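Local coordinates for glutamine amido transferase (PDB 3M3P), which belongs to the glutamine amidotransferase family and has an alpha/beta fold with helices packed on a central mixed beta sheet, at residues V6-F11 with G18-F23; D22-E27 with R235-L240; P84-C89 with E230-R235; V121-E126 with A163-D168. All blocks are in the same frame, centred on the assembly; numbering follows the deposited sequence.

Contact 1: residues V6-F11 with G18-F23; sequences VMIIQF and GHFGDF
Phe20 of helix 18-26 meets Ile8 and Val6 of strand 6-10 through the rim of its ring. The interaction is apolar throughout. Ile8 makes the closer contact: its CD1 lies 3.8 Å from Phe20 CE2, and CG1 follows behind it. The methyl comes in at the ring edge, near the ring plane. The two side chains run alongside one another, pointing opposite ways. Ile8 gets there with CG1 anti to its carbonyl carbon (chi1 -55°) and an extended end, which carries CD1 out from the sheet. Val6 adds a looser contact, with CG1 4.3 Å from Phe20 CZ, again near the plane of the ring. Phe20 also meets the ring of Tyr233 and touches Ala53 of strand 51-54.

The backbones stay well separated. The nearest pair is Ile8 and Gly21, whose CA atoms are 9.1 Å apart, and the helix and strand make no polar bond to each other. They are the first two elements of a beta-alpha-beta unit completed by strand 31-35. All three touching residues are buried. Dispersion and the exclusion of water therefore hold this helix to the sheet here, without directional bonds.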
loop_
_atom_site.group_PDB
_atom_site.type_symbol
_atom_site.label_atom_id
_atom_site.label_comp_id
_atom_site.label_asym_id
_atom_site.label_seq_id
_atom_site.Cartn_x
_atom_site.Cartn_y
_atom_site.Cartn_z
ATOM N N VAL A 6 11.578 -6.974 8.338
ATOM C CA VAL A 6 10.306 -6.786 7.612
ATOM C C VAL A 6 10.486 -7.370 6.222
ATOM O O VAL A 6 11.473 -7.080 5.539
ATOM C CB VAL A 6 9.908 -5.314 7.555
ATOM C CG1 VAL A 6 8.690 -5.084 6.632
ATOM C CG2 VAL A 6 9.633 -4.797 9.001
HETATM N N MSE A 7 9.568 -8.234 5.791
HETATM C CA MSE A 7 9.584 -8.751 4.440
HETATM C C MSE A 7 8.752 -7.837 3.562
HETATM O O MSE A 7 7.622 -7.544 3.888
HETATM C CB MSE A 7 9.016 -10.136 4.460
HETATM C CG MSE A 7 8.616 -10.679 3.114
HETATM SE SE MSE A 7 8.155 -12.629 2.987
HETATM C CE MSE A 7 6.706 -12.865 4.373
ATOM N N ILE A 8 9.303 -7.380 2.465
ATOM C CA ILE A 8 8.639 -6.492 1.510
ATOM C C ILE A 8 8.495 -7.241 0.195
ATOM O O ILE A 8 9.484 -7.677 -0.408
ATOM C CB ILE A 8 9.400 -5.153 1.259
ATOM C CG1 ILE A 8 9.659 -4.406 2.566
ATOM C CG2 ILE A 8 8.656 -4.329 0.229
ATOM C CD1 ILE A 8 10.349 -3.048 2.400
ATOM N N ILE A 9 7.261 -7.422 -0.232
ATOM C CA ILE A 9 6.958 -8.050 -1.497
ATOM C C ILE A 9 6.798 -6.973 -2.557
ATOM O O ILE A 9 5.969 -6.066 -2.447
ATOM C CB ILE A 9 5.635 -8.890 -1.412
ATOM C CG1 ILE A 9 5.649 -9.838 -0.200
ATOM C CG2 ILE A 9 5.353 -9.615 -2.761
ATOM C CD1 ILE A 9 6.832 -10.761 -0.117
ATOM N N GLN A 10 7.658 -7.092 -3.567
ATOM C CA GLN A 10 7.667 -6.191 -4.700
ATOM C C GLN A 10 7.266 -6.974 -5.950
ATOM O O GLN A 10 7.562 -8.167 -6.085
ATOM C CB GLN A 10 9.082 -5.626 -4.800
ATOM C CG GLN A 10 9.311 -4.473 -5.760
ATOM C CD GLN A 10 10.626 -3.724 -5.493
ATOM O OE1 GLN A 10 11.134 -3.580 -4.318
ATOM N NE2 GLN A 10 11.128 -3.185 -6.570
ATOM N N PHE A 11 6.546 -6.310 -6.855
ATOM C CA PHE A 11 5.918 -6.958 -8.008
ATOM C C PHE A 11 6.509 -6.510 -9.331
ATOM O O PHE A 11 6.259 -7.142 -10.363
ATOM C CB PHE A 11 4.439 -6.706 -7.955
ATOM C CG PHE A 11 3.802 -7.236 -6.712
ATOM C CD1 PHE A 11 3.445 -8.595 -6.629
ATOM C CD2 PHE A 11 3.562 -6.415 -5.635
ATOM C CE1 PHE A 11 2.850 -9.072 -5.521
ATOM C CE2 PHE A 11 2.961 -6.933 -4.472
ATOM C CZ PHE A 11 2.575 -8.234 -4.471
ATOM N N GLY A 18 9.981 2.865 -1.723
ATOM C CA GLY A 18 9.692 4.288 -1.650
ATOM C C GLY A 18 9.958 4.819 -0.244
ATOM O O GLY A 18 10.923 4.439 0.440
ATOM N N HIS A 19 9.061 5.689 0.208
ATOM C CA HIS A 19 9.162 6.307 1.468
ATOM C C HIS A 19 9.172 5.289 2.626
ATOM O O HIS A 19 9.684 5.560 3.701
ATOM C CB HIS A 19 8.023 7.322 1.663
ATOM C CG HIS A 19 8.383 8.389 2.586
ATOM N ND1 HIS A 19 9.439 9.231 2.282
ATOM C CD2 HIS A 19 7.945 8.722 3.824
ATOM C CE1 HIS A 19 9.604 10.070 3.293
ATOM N NE2 HIS A 19 8.682 9.818 4.220
ATOM N N PHE A 20 8.473 4.163 2.435
ATOM C CA PHE A 20 8.437 3.108 3.423
ATOM C C PHE A 20 9.855 2.581 3.720
ATOM O O PHE A 20 10.255 2.349 4.863
ATOM C CB PHE A 20 7.477 1.977 2.993
ATOM C CG PHE A 20 7.337 0.878 3.987
ATOM C CD1 PHE A 20 6.782 1.098 5.235
ATOM C CD2 PHE A 20 7.785 -0.390 3.694
ATOM C CE1 PHE A 20 6.634 0.060 6.158
ATOM C CE2 PHE A 20 7.641 -1.441 4.578
ATOM C CZ PHE A 20 7.055 -1.223 5.832
ATOM N N GLY A 21 10.630 2.317 2.681
ATOM C CA GLY A 21 12.008 1.901 2.833
ATOM C C GLY A 21 12.853 2.907 3.559
ATOM O O GLY A 21 13.635 2.551 4.438
ATOM N N ASP A 22 12.734 4.164 3.184
ATOM C CA ASP A 22 13.470 5.205 3.859
ATOM C C ASP A 22 13.059 5.320 5.334
ATOM O O ASP A 22 13.904 5.531 6.189
ATOM C CB ASP A 22 13.223 6.570 3.172
ATOM C CG ASP A 22 14.087 6.819 1.940
ATOM O OD1 ASP A 22 14.664 5.904 1.385
ATOM O OD2 ASP A 22 13.975 7.997 1.485
ATOM N N PHE A 23 11.779 5.123 5.622
ATOM C CA PHE A 23 11.273 5.187 6.969
ATOM C C PHE A 23 11.911 4.057 7.811
ATOM O O PHE A 23 12.419 4.287 8.907
ATOM C CB PHE A 23 9.746 5.101 6.959
ATOM C CG PHE A 23 9.166 5.033 8.318
ATOM C CD1 PHE A 23 9.002 6.181 9.113
ATOM C CD2 PHE A 23 8.825 3.815 8.855
ATOM C CE1 PHE A 23 8.502 6.041 10.440
ATOM C CE2 PHE A 23 8.359 3.716 10.171
ATOM C CZ PHE A 23 8.188 4.824 10.907
#

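Contact 2: residues D22-E27 with R235-L240; sequences DFLAGE and RWIKGL
Ile237 of the C-terminal helix is the hub, touched by Phe23, Leu24 and Glu27. Its CD1 lies 3.9 Å from Phe23 CE2 and close to CZ, at an oblique angle to the ring. The same methyl meets the carboxylate end of Glu27, with Ile237 CD1 3.8 Å from Glu27 CD. The other branch, CG2, turns to Phe23 and the buried Leu24. Ile237 CG2 is 4.0 Å from Phe23 CE2 and 4.2 Å from Leu24 CD2. The two branches thus spread over three side chains.

Torsions explain this spread. Ile237 holds CG1 between its backbone N and carbonyl carbon (chi1 61°), which leaves CG2 on the side of Leu24. Glu27 holds CG anti to its carbonyl carbon (chi1 -68°), which sets CG 3.9 Å above one face of the Phe23 ring, offset toward the rim. The bend at chi2 (-83°) then turns the carboxylate to Ile237 CD1. Glu27 comes four residues after Phe23, and its N bonds Phe23 O.

Further out, the chain from Ile237 tightens into a type I turn ending at Leu240. Ile29 touches both Ile237 and Leu240. Val6 of strand 6-10 touches Leu24 and Leu240, which ties the contact to the sheet. Glu27 lies exposed at the margin. Here the helix of the beta-alpha-beta unit 6-10, 18-26, 31-35 meets the C-terminal helix 218-237, mainly through apolar side chains, as layers of helices do in an alpha/beta fold.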
loop_
_atom_site.group_PDB
_atom_site.type_symbol
_atom_site.label_atom_id
_atom_site.label_comp_id
_atom_site.label_asym_id
_atom_site.label_seq_id
_atom_site.Cartn_x
_atom_site.Cartn_y
_atom_site.Cartn_z
ATOM N N ASP A 22 12.734 4.164 3.184
ATOM C CA ASP A 22 13.470 5.205 3.859
ATOM C C ASP A 22 13.059 5.320 5.334
ATOM O O ASP A 22 13.904 5.531 6.189
ATOM C CB ASP A 22 13.223 6.570 3.172
ATOM C CG ASP A 22 14.087 6.819 1.940
ATOM O OD1 ASP A 22 14.664 5.904 1.385
ATOM O OD2 ASP A 22 13.975 7.997 1.485
ATOM N N PHE A 23 11.779 5.123 5.622
ATOM C CA PHE A 23 11.273 5.187 6.969
ATOM C C PHE A 23 11.911 4.057 7.811
ATOM O O PHE A 23 12.419 4.287 8.907
ATOM C CB PHE A 23 9.746 5.101 6.959
ATOM C CG PHE A 23 9.166 5.033 8.318
ATOM C CD1 PHE A 23 9.002 6.181 9.113
ATOM C CD2 PHE A 23 8.825 3.815 8.855
ATOM C CE1 PHE A 23 8.502 6.041 10.440
ATOM C CE2 PHE A 23 8.359 3.716 10.171
ATOM C CZ PHE A 23 8.188 4.824 10.907
ATOM N N LEU A 24 11.920 2.840 7.268
ATOM C CA LEU A 24 12.533 1.739 8.006
ATOM C C LEU A 24 14.022 1.954 8.220
ATOM O O LEU A 24 14.551 1.664 9.300
ATOM C CB LEU A 24 12.251 0.407 7.309
ATOM C CG LEU A 24 10.818 -0.096 7.212
ATOM C CD1 LEU A 24 10.812 -1.451 6.535
ATOM C CD2 LEU A 24 10.127 -0.142 8.551
ATOM N N ALA A 25 14.704 2.478 7.221
ATOM C CA ALA A 25 16.139 2.754 7.351
ATOM C C ALA A 25 16.374 3.758 8.486
ATOM O O ALA A 25 17.288 3.607 9.310
ATOM C CB ALA A 25 16.712 3.285 6.033
ATOM N N GLY A 26 15.524 4.788 8.538
ATOM C CA GLY A 26 15.667 5.794 9.591
ATOM C C GLY A 26 15.355 5.259 10.984
ATOM O O GLY A 26 15.813 5.825 11.964
ATOM N N GLU A 27 14.536 4.212 11.074
ATOM C CA GLU A 27 14.291 3.464 12.345
ATOM C C GLU A 27 15.243 2.339 12.599
ATOM O O GLU A 27 15.140 1.670 13.637
ATOM C CB GLU A 27 12.847 2.888 12.294
ATOM C CG GLU A 27 11.764 3.915 12.348
ATOM C CD GLU A 27 11.430 4.356 13.781
ATOM O OE1 GLU A 27 11.740 3.644 14.754
ATOM O OE2 GLU A 27 10.835 5.362 13.943
ATOM N N ARG A 235 2.613 4.225 13.358
ATOM C CA ARG A 235 1.607 3.401 14.041
ATOM C C ARG A 235 1.796 1.945 13.670
ATOM O O ARG A 235 1.757 1.066 14.524
ATOM C CB ARG A 235 0.214 3.865 13.686
ATOM C CG ARG A 235 -0.922 3.078 14.299
ATOM C CD ARG A 235 -0.838 2.961 15.827
ATOM N NE ARG A 235 -1.941 2.107 16.279
ATOM C CZ ARG A 235 -1.858 0.791 16.278
ATOM N NH1 ARG A 235 -0.721 0.213 15.912
ATOM N NH2 ARG A 235 -2.877 0.067 16.632
ATOM N N TRP A 236 1.979 1.663 12.389
ATOM C CA TRP A 236 2.073 0.288 11.934
ATOM C C TRP A 236 3.232 -0.497 12.554
ATOM O O TRP A 236 3.071 -1.645 12.965
ATOM C CB TRP A 236 2.189 0.275 10.398
ATOM C CG TRP A 236 2.171 -1.132 9.886
ATOM C CD1 TRP A 236 1.070 -1.910 9.761
ATOM C CD2 TRP A 236 3.266 -1.912 9.449
ATOM N NE1 TRP A 236 1.411 -3.159 9.282
ATOM C CE2 TRP A 236 2.763 -3.177 9.074
ATOM C CE3 TRP A 236 4.638 -1.676 9.367
ATOM C CZ2 TRP A 236 3.597 -4.213 8.636
ATOM C CZ3 TRP A 236 5.447 -2.692 8.884
ATOM C CH2 TRP A 236 4.937 -3.921 8.542
ATOM N N ILE A 237 4.396 0.126 12.710
ATOM C CA ILE A 237 5.523 -0.613 13.278
ATOM C C ILE A 237 5.387 -0.916 14.763
ATOM O O ILE A 237 6.113 -1.743 15.265
ATOM C CB ILE A 237 6.891 0.058 13.010
ATOM C CG1 ILE A 237 7.014 1.459 13.610
ATOM C CG2 ILE A 237 7.172 0.116 11.469
ATOM C CD1 ILE A 237 8.491 1.978 13.696
ATOM N N LYS A 238 4.449 -0.256 15.442
ATOM C CA LYS A 238 4.189 -0.655 16.846
ATOM C C LYS A 238 3.780 -2.127 16.890
ATOM O O LYS A 238 3.941 -2.780 17.916
ATOM C CB LYS A 238 3.131 0.256 17.454
ATOM C CG LYS A 238 3.634 1.668 17.539
ATOM C CD LYS A 238 2.789 2.536 18.405
ATOM C CE LYS A 238 3.506 3.845 18.700
ATOM N NZ LYS A 238 2.474 4.922 18.889
ATOM N N GLY A 239 3.204 -2.665 15.833
ATOM C CA GLY A 239 2.739 -4.035 15.775
ATOM C C GLY A 239 3.788 -5.069 15.374
ATOM O O GLY A 239 3.488 -6.254 15.354
ATOM N N LEU A 240 5.017 -4.663 15.039
ATOM C CA LEU A 240 6.036 -5.639 14.590
ATOM C C LEU A 240 6.202 -6.725 15.648
ATOM O O LEU A 240 6.223 -6.418 16.870
ATOM C CB LEU A 240 7.394 -4.945 14.322
ATOM C CG LEU A 240 7.429 -4.011 13.097
ATOM C CD1 LEU A 240 8.823 -3.381 13.056
ATOM C CD2 LEU A 240 7.105 -4.773 11.798
#

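Contact 3: residues P84-C89 with E230-R235; sequences PVIGHC and EHVYAR
Ile86 and His88 of strand 85-88 point their side chains at Val232 and Tyr233 of helix 218-237, which packs on the central sheet of this alpha/beta fold. The short segments run nearly antiparallel, with 155° between their directions and a closest approach of 11.0 Å between their axes. Pro84, just before the strand, touches Trp236 of the same helix.

Ile86 makes the apolar half of the contact. Its CD1 sits 3.7 Å from Tyr233 CE1, at the edge of the phenol and in its plane. The isoleucine runs across the tyrosine side chain. CD1 also makes a looser contact with Val232 CG1. Trp236 and Ala53 touch Ile86 as well.

Beyond Gly87, His88 again points toward the helix. Its CG is anti to the carbonyl carbon (chi1 -58°), and its ring meets that of Tyr233 rim to rim, with neither over the other's face. The ND1 of His88 is hydrogen-bonded to Met54 O, so both ring nitrogens are engaged and the imidazole's rotation is fixed.

Cys89 follows the strand, at the N-cap position before helix 90-98, with positive phi. Together with Gly87 and Gly91, this strained turn is consistent with a nucleophile elbow, as in relatives of this family. Beside it, His88 NE2 and Tyr233 OH share a 2.8 Å hydrogen bond at an angle of 152°, either atom being possible as the donor.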
loop_
_atom_site.group_PDB
_atom_site.type_symbol
_atom_site.label_atom_id
_atom_site.label_comp_id
_atom_site.label_asym_id
_atom_site.label_seq_id
_atom_site.Cartn_x
_atom_site.Cartn_y
_atom_site.Cartn_z
ATOM N N PRO A 84 2.068 -8.268 11.578
ATOM C CA PRO A 84 1.332 -7.213 10.905
ATOM C C PRO A 84 1.594 -7.162 9.408
ATOM O O PRO A 84 2.710 -7.400 8.944
ATOM C CB PRO A 84 1.837 -5.947 11.577
ATOM C CG PRO A 84 3.236 -6.269 11.985
ATOM C CD PRO A 84 3.172 -7.702 12.395
ATOM N N VAL A 85 0.562 -6.769 8.666
ATOM C CA VAL A 85 0.604 -6.609 7.218
ATOM C C VAL A 85 0.262 -5.197 6.847
ATOM O O VAL A 85 -0.702 -4.614 7.367
ATOM C CB VAL A 85 -0.360 -7.621 6.497
ATOM C CG1 VAL A 85 -0.189 -7.530 4.963
ATOM C CG2 VAL A 85 -0.134 -9.071 6.986
ATOM N N ILE A 86 1.007 -4.628 5.904
ATOM C CA ILE A 86 0.672 -3.329 5.303
ATOM C C ILE A 86 0.674 -3.490 3.797
ATOM O O ILE A 86 1.616 -4.049 3.226
ATOM C CB ILE A 86 1.591 -2.163 5.816
ATOM C CG1 ILE A 86 1.124 -0.835 5.206
ATOM C CG2 ILE A 86 3.071 -2.440 5.518
ATOM C CD1 ILE A 86 1.674 0.442 5.901
ATOM N N GLY A 87 -0.377 -3.011 3.100
ATOM C CA GLY A 87 -0.466 -3.160 1.656
ATOM C C GLY A 87 -0.739 -1.862 0.968
ATOM O O GLY A 87 -1.625 -1.081 1.403
ATOM N N HIS A 88 0.018 -1.615 -0.088
ATOM C CA HIS A 88 -0.033 -0.395 -0.868
ATOM C C HIS A 88 -0.593 -0.755 -2.283
ATOM O O HIS A 88 0.058 -1.491 -2.999
ATOM C CB HIS A 88 1.401 0.194 -1.083
ATOM C CG HIS A 88 2.200 0.512 0.169
ATOM N ND1 HIS A 88 2.855 -0.444 0.922
ATOM C CD2 HIS A 88 2.467 1.703 0.764
ATOM C CE1 HIS A 88 3.524 0.171 1.898
ATOM N NE2 HIS A 88 3.298 1.472 1.820
ATOM N N CYS A 89 -1.749 -0.202 -2.676
ATOM C CA CYS A 89 -2.353 -0.426 -3.970
ATOM C C CYS A 89 -2.623 -1.913 -4.210
ATOM O O CYS A 89 -3.407 -2.474 -3.459
ATOM C CB CYS A 89 -1.502 0.260 -5.011
ATOM S SG CYS A 89 -2.403 0.494 -6.654
ATOM N N GLU A 230 4.162 9.051 7.255
ATOM C CA GLU A 230 5.025 8.719 8.376
ATOM C C GLU A 230 4.193 8.454 9.633
ATOM O O GLU A 230 4.578 7.613 10.468
ATOM C CB GLU A 230 6.039 9.834 8.628
ATOM C CG GLU A 230 7.162 9.807 7.588
ATOM C CD GLU A 230 7.975 11.086 7.538
ATOM O OE1 GLU A 230 7.676 12.047 8.295
ATOM O OE2 GLU A 230 8.912 11.142 6.688
ATOM N N HIS A 231 3.066 9.177 9.833
ATOM C CA HIS A 231 2.184 8.872 10.946
ATOM C C HIS A 231 1.644 7.418 10.822
ATOM O O HIS A 231 1.642 6.661 11.781
ATOM C CB HIS A 231 0.993 9.854 10.939
ATOM C CG HIS A 231 0.067 9.675 12.087
ATOM N ND1 HIS A 231 -0.939 8.722 12.134
ATOM C CD2 HIS A 231 0.011 10.347 13.264
ATOM C CE1 HIS A 231 -1.535 8.800 13.311
ATOM N NE2 HIS A 231 -1.002 9.799 13.994
ATOM N N VAL A 232 1.183 7.045 9.633
ATOM C CA VAL A 232 0.697 5.677 9.402
ATOM C C VAL A 232 1.809 4.680 9.706
ATOM O O VAL A 232 1.587 3.706 10.381
ATOM C CB VAL A 232 0.220 5.499 7.948
ATOM C CG1 VAL A 232 -0.138 4.057 7.657
ATOM C CG2 VAL A 232 -0.979 6.445 7.649
ATOM N N TYR A 233 3.002 4.896 9.155
ATOM C CA TYR A 233 4.089 3.922 9.291
ATOM C C TYR A 233 4.515 3.800 10.739
ATOM O O TYR A 233 4.766 2.701 11.240
ATOM C CB TYR A 233 5.255 4.289 8.392
ATOM C CG TYR A 233 5.001 4.194 6.903
ATOM C CD1 TYR A 233 4.143 3.239 6.364
ATOM C CD2 TYR A 233 5.686 5.007 6.038
ATOM C CE1 TYR A 233 3.996 3.132 4.977
ATOM C CE2 TYR A 233 5.524 4.912 4.647
ATOM C CZ TYR A 233 4.721 3.946 4.151
ATOM O OH TYR A 233 4.545 3.795 2.764
ATOM N N ALA A 234 4.576 4.922 11.446
ATOM C CA ALA A 234 4.897 4.898 12.871
ATOM C C ALA A 234 3.888 4.100 13.667
ATOM O O ALA A 234 4.259 3.355 14.580
ATOM C CB ALA A 234 5.036 6.348 13.409
ATOM N N ARG A 235 2.613 4.225 13.358
ATOM C CA ARG A 235 1.607 3.401 14.041
ATOM C C ARG A 235 1.796 1.945 13.670
ATOM O O ARG A 235 1.757 1.066 14.524
ATOM C CB ARG A 235 0.214 3.865 13.686
ATOM C CG ARG A 235 -0.922 3.078 14.299
ATOM C CD ARG A 235 -0.838 2.961 15.827
ATOM N NE ARG A 235 -1.941 2.107 16.279
ATOM C CZ ARG A 235 -1.858 0.791 16.278
ATOM N NH1 ARG A 235 -0.721 0.213 15.912
ATOM N NH2 ARG A 235 -2.877 0.067 16.632
#

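Contact 4: residues V121-E126 with A163-D168; sequences VPQALE and AYVLDD
Gln123, in the first turn of helix 122-128, lies over Val165 of strand 161-166, with 7.6 Å between their CA atoms. The link between their side chains is apolar and uses the root of the glutamine. Gln123 CB is 3.9 Å from Val165 CG2, and Gln123 CG lies slightly further from the same methyl. The glutamine bends at chi2 (80°), so its amide turns away from the strand. Gln123 also touches Val151 and Ile153 on strand 150-156, so it spans two neighbouring strands. Val165 is modelled in two conformers, and these distances belong to one of them.

At the other end, two acids face each other. Glu126 reaches out fully extended, and its OE2 is 3.8 Å from Asp168 OD1. The carboxylate planes stand 74° apart, and the two chains meet crosswise. Asp168 follows the strand in a turn where it and Asp167 both have positive phi. It too has two conformers, so its exact position is less certain.

Arg235, outside both segments, probably explains why the acids lie close. Arg235 NE forms a salt bridge with Glu126 OE2, and Arg235 NH2 forms another with Asp168 OD1 in one of the aspartate's conformers. The guanidinium probably offsets the repulsion between the carboxylates. The apolar hold at Gln123 is thus direct, whereas the charged hold between helix and turn depends on a third residue from helix 218-237.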
loop_
_atom_site.group_PDB
_atom_site.type_symbol
_atom_site.label_atom_id
_atom_site.label_comp_id
_atom_site.label_asym_id
_atom_site.label_seq_id
_atom_site.Cartn_x
_atom_site.Cartn_y
_atom_site.Cartn_z
ATOM N N VAL A 121 -14.656 7.544 12.249
ATOM C CA VAL A 121 -14.459 6.436 13.156
ATOM C C VAL A 121 -13.136 6.648 13.908
ATOM O O VAL A 121 -12.219 7.257 13.387
ATOM C CB VAL A 121 -14.531 5.066 12.430
ATOM C CG1 VAL A 121 -15.965 4.862 11.859
ATOM C CG2 VAL A 121 -13.458 4.882 11.361
ATOM N N PRO A 122 -13.068 6.152 15.137
ATOM C CA PRO A 122 -11.883 6.411 15.919
ATOM C C PRO A 122 -10.647 5.768 15.297
ATOM O O PRO A 122 -9.541 6.307 15.404
ATOM C CB PRO A 122 -12.213 5.821 17.297
ATOM C CG PRO A 122 -13.382 4.916 17.140
ATOM C CD PRO A 122 -14.133 5.483 15.918
ATOM N N GLN A 123 -10.764 4.687 14.571
ATOM C CA GLN A 123 -9.678 4.017 13.920
ATOM C C GLN A 123 -9.029 4.935 12.869
ATOM O O GLN A 123 -7.799 4.856 12.594
ATOM C CB GLN A 123 -10.168 2.733 13.225
ATOM C CG GLN A 123 -10.738 1.630 14.190
ATOM C CD GLN A 123 -12.183 1.854 14.676
ATOM O OE1 GLN A 123 -12.823 2.881 14.421
ATOM N NE2 GLN A 123 -12.701 0.917 15.521
ATOM N N ALA A 124 -9.815 5.796 12.205
ATOM C CA ALA A 124 -9.264 6.732 11.210
ATOM C C ALA A 124 -8.392 7.756 11.918
ATOM O O ALA A 124 -7.311 8.114 11.450
ATOM C CB ALA A 124 -10.384 7.417 10.440
ATOM N N LEU A 125 -8.827 8.245 13.063
ATOM C CA LEU A 125 -8.033 9.193 13.827
ATOM C C LEU A 125 -6.717 8.523 14.229
ATOM O O LEU A 125 -5.637 9.141 14.125
ATOM C CB LEU A 125 -8.787 9.648 15.056
ATOM C CG LEU A 125 -8.055 10.590 16.005
ATOM C CD1 LEU A 125 -7.713 11.904 15.329
ATOM C CD2 LEU A 125 -8.822 10.751 17.315
ATOM N N GLU A 126 -6.801 7.309 14.744
ATOM C CA GLU A 126 -5.608 6.580 15.249
ATOM C C GLU A 126 -4.569 6.347 14.166
ATOM O O GLU A 126 -3.367 6.629 14.386
ATOM C CB GLU A 126 -6.046 5.249 15.852
ATOM C CG GLU A 126 -4.883 4.432 16.409
ATOM C CD GLU A 126 -5.239 3.203 17.191
ATOM O OE1 GLU A 126 -6.434 2.983 17.495
ATOM O OE2 GLU A 126 -4.273 2.455 17.555
ATOM N N ALA A 163 -9.045 2.810 2.230
ATOM C CA ALA A 163 -8.199 2.177 3.279
ATOM C C ALA A 163 -9.103 1.484 4.262
ATOM O O ALA A 163 -10.285 1.861 4.494
ATOM C CB ALA A 163 -7.269 3.179 3.945
ATOM N N TYR A 164 -8.575 0.461 4.884
ATOM C CA TYR A 164 -9.233 -0.250 5.969
ATOM C C TYR A 164 -8.151 -0.704 6.942
ATOM O O TYR A 164 -6.984 -0.866 6.551
ATOM C CB TYR A 164 -10.035 -1.482 5.453
ATOM C CG TYR A 164 -9.178 -2.455 4.706
ATOM C CD1 TYR A 164 -8.389 -3.431 5.374
ATOM C CD2 TYR A 164 -9.031 -2.341 3.331
ATOM C CE1 TYR A 164 -7.507 -4.217 4.669
ATOM C CE2 TYR A 164 -8.161 -3.160 2.612
ATOM C CZ TYR A 164 -7.411 -4.078 3.283
ATOM O OH TYR A 164 -6.493 -4.876 2.618
ATOM N N VAL A 165 -8.549 -1.003 8.177
ATOM C CA VAL A 165 -7.673 -1.605 9.184
ATOM C C VAL A 165 -8.298 -2.863 9.716
ATOM O O VAL A 165 -9.524 -2.948 9.876
ATOM C CB VAL A 165 -7.275 -0.631 10.355
ATOM C CG1 VAL A 165 -6.251 0.460 9.887
ATOM C CG2 VAL A 165 -8.520 -0.012 11.048
ATOM N N LEU A 166 -7.484 -3.862 9.967
ATOM C CA LEU A 166 -7.913 -5.174 10.464
ATOM C C LEU A 166 -7.202 -5.527 11.737
ATOM O O LEU A 166 -5.972 -5.484 11.808
ATOM C CB LEU A 166 -7.689 -6.240 9.419
ATOM C CG LEU A 166 -8.094 -7.661 9.725
ATOM C CD1 LEU A 166 -9.611 -7.778 9.970
ATOM C CD2 LEU A 166 -7.570 -8.580 8.613
ATOM N N ASP A 167 -7.975 -5.863 12.771
ATOM C CA ASP A 167 -7.436 -6.443 14.039
ATOM C C ASP A 167 -6.443 -5.436 14.719
ATOM O O ASP A 167 -5.534 -5.896 15.435
ATOM C CB ASP A 167 -6.710 -7.807 13.824
ATOM C CG ASP A 167 -7.624 -8.902 13.299
ATOM O OD1 ASP A 167 -8.822 -8.789 13.612
ATOM O OD2 ASP A 167 -7.132 -9.895 12.660
ATOM N N ASP A 168 -6.574 -4.127 14.497
ATOM C CA ASP A 168 -5.660 -3.169 15.140
ATOM C C ASP A 168 -4.230 -3.379 14.693
ATOM O O ASP A 168 -3.285 -2.958 15.375
ATOM C CB ASP A 168 -5.677 -3.387 16.672
ATOM C CG ASP A 168 -5.247 -2.174 17.446
ATOM O OD1 ASP A 168 -5.465 -1.057 16.942
ATOM O OD2 ASP A 168 -4.742 -2.357 18.591
#

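The four contacts gather round helix 218-237 and one sheet. Contact 1 comes first along the chain, and contact 2 begins where it ends, both on helix 18-26. Contact 4 is nested within the loop closed by contact 3, which is nested within that of contact 2. Contacts 2 and 3 share Arg235, and their centres are 8 Å apart. Trp236 NE1 probably bonds Val85 O (3.2 Å) between them. Contacts 1 and 4 are the most distant, about 21 Å between centres, and do not touch. Contacts 1, 3 and 4 reach the same sheet. The C-terminal helix thus joins parts of the protein far apart in sequence.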